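Long-range contacts in surface glycan binding protein B (Bacteroides ovatus, PDB 6E57), which binds cereal mixed-linkage beta-glucan at the cell surface, probably helping this gut bacterium to capture the polysaccharide for use: residues A[143-147]-A[212-218]; A[331-335]-A[405-409]. One frame throughout, in Å; residues are numbered along the deposited sequence.

How the contacts relate
Following the chain from the N terminus, contact 1 is met first: 143-147 opens a domain that runs through six further strands before 212-218 returns beside it, closing a loop of 64 residues without helix. The chain then passes through the domain that begins with strand 222-225 and enters the C-terminal domain, where contact 2 joins the loop 331-335 to strand 405-409 across 69 intervening residues that include two helices. The loops follow in series, neither nesting nor crossing; the centres of contact 1 and contact 2 are about 49 Å apart. Contact 1 ties the ends of one domain together, whereas contact 2 joins a loop to a strand at the glycan pocket.

Contact 1 (A[143-147]-A[212-218]); sequences RIVSP and ADMVKVT
R143 meets strand 209-217 with both its carbonyl and its guanidinium. The carbonyl O of R143 accepts from K216 N at 2.9 Å, and the ladder continues with V145 N giving to K216 O (2.8 Å) and T218 N giving to V145 O (3.1 Å). In the opposite direction, back toward the start of 212-218, the side chain of R143, bent at chi2 (71°), brings its guanidinium alongside the other strand, with the acceptors near its plane. NH1 and NH2 both give to A212 O, NH1 from 2.8 Å, and NH1 also reaches M214 O at 2.9 Å, from above that carbonyl plane. NH2 has S136 OG as a second partner, so NH1 is shared between two backbone carbonyls, and NH2 between one carbonyl and a hydroxyl. I144 pairs with K216 and V145 with V217 in parallel, and 144-145 forms the outer strand of a five-stranded mixed sheet. First strand beside last, parallel to it, is consistent with an immunoglobulin-like sandwich. The other edge of 209-217 pairs with strand 196-203, through backbone bonds between D213 and I200, V215 and Y198, and V217 and G196. Apolar contacts flank the ladder. V145 CG2 touches V215 CG1 at 3.4 Å and V217 CG2 at 3.9 Å on the buried side, where Y187 also lies, while I144 CG2 meets T218 CG2 on the other. P147 packs its CD against V217 CG1. The hydroxyls turn to other partners: S146 OG bonds to N242 OD1 and T218 OG1 to A220 N. N242 also reaches the carbonyl O of T218 through ND2. D213 OD1 takes the backbone N of T104.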
# COMPACT_ATOMS: atom_id res chain seq x y z
N ARG A 143 3.73 -5.64 -7.00
CA ARG A 143 4.68 -6.71 -6.68
C ARG A 143 3.95 -8.03 -6.36
O ARG A 143 4.59 -9.05 -6.18
CB ARG A 143 5.58 -6.29 -5.51
CG ARG A 143 6.99 -5.90 -5.93
CD ARG A 143 7.08 -4.58 -6.68
NE ARG A 143 8.30 -4.39 -7.46
CZ ARG A 143 9.54 -4.57 -7.03
NH1 ARG A 143 9.83 -5.53 -6.17
NH2 ARG A 143 10.52 -3.81 -7.49
N ILE A 144 2.62 -8.00 -6.29
CA ILE A 144 1.82 -9.22 -6.19
C ILE A 144 1.43 -9.63 -7.62
O ILE A 144 0.71 -8.91 -8.31
CB ILE A 144 0.59 -9.01 -5.27
CG1 ILE A 144 1.02 -8.69 -3.84
CG2 ILE A 144 -0.34 -10.22 -5.32
CD1 ILE A 144 -0.04 -8.01 -3.02
N VAL A 145 1.94 -10.79 -8.06
CA VAL A 145 1.90 -11.22 -9.45
C VAL A 145 1.34 -12.65 -9.52
O VAL A 145 1.27 -13.35 -8.52
CB VAL A 145 3.29 -11.14 -10.11
CG1 VAL A 145 3.86 -9.73 -10.01
CG2 VAL A 145 4.26 -12.15 -9.52
N SER A 146 0.97 -13.06 -10.74
CA SER A 146 0.31 -14.33 -11.00
C SER A 146 1.04 -15.06 -12.12
O SER A 146 1.39 -14.44 -13.13
CB SER A 146 -1.15 -14.11 -11.32
OG SER A 146 -1.78 -15.32 -11.71
N PRO A 147 1.28 -16.38 -12.00
CA PRO A 147 2.05 -17.12 -13.01
C PRO A 147 1.30 -17.23 -14.34
O PRO A 147 0.12 -17.60 -14.35
CB PRO A 147 2.28 -18.50 -12.36
CG PRO A 147 1.12 -18.65 -11.40
CD PRO A 147 0.83 -17.25 -10.90
N ALA A 212 16.13 -5.53 -6.86
CA ALA A 212 14.81 -4.93 -7.05
C ALA A 212 13.79 -5.51 -6.06
O ALA A 212 12.58 -5.52 -6.34
CB ALA A 212 14.38 -5.15 -8.48
N ASP A 213 14.27 -5.97 -4.90
CA ASP A 213 13.43 -6.35 -3.76
C ASP A 213 12.50 -7.52 -4.15
O ASP A 213 12.81 -8.26 -5.08
CB ASP A 213 12.72 -5.12 -3.18
CG ASP A 213 13.40 -4.57 -1.94
OD1 ASP A 213 13.72 -5.38 -1.05
OD2 ASP A 213 13.61 -3.34 -1.88
N MET A 214 11.39 -7.68 -3.42
CA MET A 214 10.59 -8.91 -3.39
C MET A 214 9.40 -8.83 -4.36
O MET A 214 8.85 -7.75 -4.61
CB MET A 214 10.04 -9.16 -1.98
CG MET A 214 11.12 -9.28 -0.93
SD MET A 214 12.34 -10.55 -1.34
CE MET A 214 11.31 -12.02 -1.32
N VAL A 215 9.02 -10.00 -4.88
CA VAL A 215 7.79 -10.23 -5.63
C VAL A 215 7.07 -11.41 -4.96
O VAL A 215 7.71 -12.32 -4.45
CB VAL A 215 8.09 -10.51 -7.12
CG1 VAL A 215 7.01 -11.35 -7.78
CG2 VAL A 215 8.32 -9.22 -7.90
N LYS A 216 5.73 -11.37 -4.96
CA LYS A 216 4.90 -12.42 -4.39
C LYS A 216 4.05 -13.06 -5.49
O LYS A 216 3.22 -12.39 -6.10
CB LYS A 216 4.03 -11.86 -3.26
CG LYS A 216 2.86 -12.75 -2.85
CD LYS A 216 2.29 -12.44 -1.48
CE LYS A 216 0.98 -13.14 -1.23
NZ LYS A 216 0.80 -13.47 0.20
N VAL A 217 4.26 -14.36 -5.71
CA VAL A 217 3.57 -15.15 -6.72
C VAL A 217 2.42 -15.92 -6.05
O VAL A 217 2.66 -16.68 -5.12
CB VAL A 217 4.54 -16.11 -7.43
CG1 VAL A 217 3.86 -16.89 -8.55
CG2 VAL A 217 5.76 -15.38 -7.95
N THR A 218 1.19 -15.71 -6.55
CA THR A 218 0.00 -16.39 -6.02
C THR A 218 -0.95 -16.75 -7.17
O THR A 218 -1.07 -16.01 -8.15
CB THR A 218 -0.72 -15.54 -4.97
OG1 THR A 218 -1.86 -16.26 -4.52
CG2 THR A 218 -1.15 -14.19 -5.50

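Contact 2 (A[331-335]-A[405-409]); sequences KTFGL and FLCVG
F333 and C407 face each other as an antiparallel, hydrogen-bonded pair, the single bridge between loop 331-335 and strand 405-409. F333 N gives to C407 O at 2.9 Å, and C407 N returns to F333 O at 3.2 Å. Past this pair the backbones no longer bond directly; one water takes G409 N (2.9 Å) and donates to K331 O. On its other edge the strand bonds through L406 and V408 to A368 and Q366 of strand 364-369.

Side-chain packing falls on two sides. On the buried one, F333 CB rests against C407 CB at 3.8 Å, and C407 SG lies 5.3 Å from the centroid of the F333 ring, 55° off its normal, an oblique sulfur-aromatic contact. The F333 and F405 rings meet edge against edge at their CE2 atoms, 4.4 Å apart. With CG anti to the backbone N (chi1 170°), F333 reaches W314, V320 and V417, while F405 stacks on F341. On the other side T332 CG2 lies side by side with V408 CG2 (3.9 Å), and the hydroxyl oxygen OG1 of T332 abuts the L406 methyl CD2; T332, L406 and V408 all pack on W372, a residue of the glycan pocket.

Charge enters through K331, whose extended chain places NZ in a salt bridge with D326 and in a hydrogen bond to O2 of a bound glucose. The backbone pair and the water thus probably position the loop that carries K331, while the side chains of T332, L406 and V408 appear to back W372 where it meets the glycan.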
# COMPACT_ATOMS: atom_id res chain seq x y z
N LYS A 331 -23.76 33.38 -8.72
CA LYS A 331 -22.49 33.88 -8.19
C LYS A 331 -21.89 32.82 -7.27
O LYS A 331 -20.67 32.65 -7.21
CB LYS A 331 -22.65 35.20 -7.42
CG LYS A 331 -21.31 35.79 -6.99
CD LYS A 331 -21.40 37.11 -6.26
CE LYS A 331 -20.04 37.65 -5.89
NZ LYS A 331 -20.12 39.02 -5.33
N THR A 332 -22.77 32.13 -6.53
CA THR A 332 -22.42 31.03 -5.66
C THR A 332 -23.43 29.90 -5.84
O THR A 332 -24.42 30.04 -6.56
CB THR A 332 -22.42 31.47 -4.19
OG1 THR A 332 -23.77 31.76 -3.82
CG2 THR A 332 -21.54 32.68 -3.94
N PHE A 333 -23.17 28.77 -5.17
CA PHE A 333 -24.16 27.73 -4.97
C PHE A 333 -24.66 27.80 -3.52
O PHE A 333 -23.95 27.38 -2.62
CB PHE A 333 -23.57 26.35 -5.30
CG PHE A 333 -24.44 25.19 -4.91
CD1 PHE A 333 -25.43 24.73 -5.75
CD2 PHE A 333 -24.28 24.56 -3.68
CE1 PHE A 333 -26.24 23.66 -5.39
CE2 PHE A 333 -25.09 23.50 -3.32
CZ PHE A 333 -26.07 23.05 -4.17
N GLY A 334 -25.85 28.38 -3.33
CA GLY A 334 -26.62 28.24 -2.09
C GLY A 334 -27.43 26.96 -2.13
O GLY A 334 -26.86 25.88 -2.21
N LEU A 335 -28.75 27.08 -2.04
CA LEU A 335 -29.70 26.05 -2.53
C LEU A 335 -29.79 24.82 -1.61
O LEU A 335 -30.71 24.03 -1.77
CB LEU A 335 -29.35 25.65 -3.97
CG LEU A 335 -29.48 26.77 -5.01
CD1 LEU A 335 -29.34 26.22 -6.42
CD2 LEU A 335 -30.81 27.51 -4.87
N PHE A 405 -24.04 26.97 4.09
CA PHE A 405 -23.03 26.36 3.24
C PHE A 405 -23.05 27.04 1.87
O PHE A 405 -24.12 27.35 1.35
CB PHE A 405 -23.32 24.86 3.13
CG PHE A 405 -22.49 24.11 2.12
CD1 PHE A 405 -21.20 23.69 2.44
CD2 PHE A 405 -23.00 23.80 0.87
CE1 PHE A 405 -20.44 22.99 1.52
CE2 PHE A 405 -22.23 23.11 -0.05
CZ PHE A 405 -20.96 22.70 0.27
N LEU A 406 -21.86 27.27 1.30
CA LEU A 406 -21.70 27.75 -0.07
C LEU A 406 -20.66 26.90 -0.80
O LEU A 406 -19.68 26.46 -0.20
CB LEU A 406 -21.26 29.22 -0.06
CG LEU A 406 -22.28 30.26 0.41
CD1 LEU A 406 -21.68 31.65 0.32
CD2 LEU A 406 -23.56 30.20 -0.40
N CYS A 407 -20.89 26.69 -2.10
CA CYS A 407 -19.82 26.38 -3.04
C CYS A 407 -19.52 27.64 -3.85
O CYS A 407 -20.41 28.24 -4.46
CB CYS A 407 -20.19 25.22 -3.95
SG CYS A 407 -20.17 23.62 -3.11
N VAL A 408 -18.25 28.03 -3.83
CA VAL A 408 -17.76 29.29 -4.33
C VAL A 408 -16.69 28.99 -5.39
O VAL A 408 -16.15 27.88 -5.42
CB VAL A 408 -17.23 30.11 -3.14
CG1 VAL A 408 -16.04 30.99 -3.48
CG2 VAL A 408 -18.34 30.92 -2.49
N GLY A 409 -16.42 29.95 -6.28
CA GLY A 409 -15.37 29.81 -7.29
C GLY A 409 -15.80 30.33 -8.65
O GLY A 409 -16.62 31.25 -8.74
O HOH W 1 -18.27 32.12 -6.35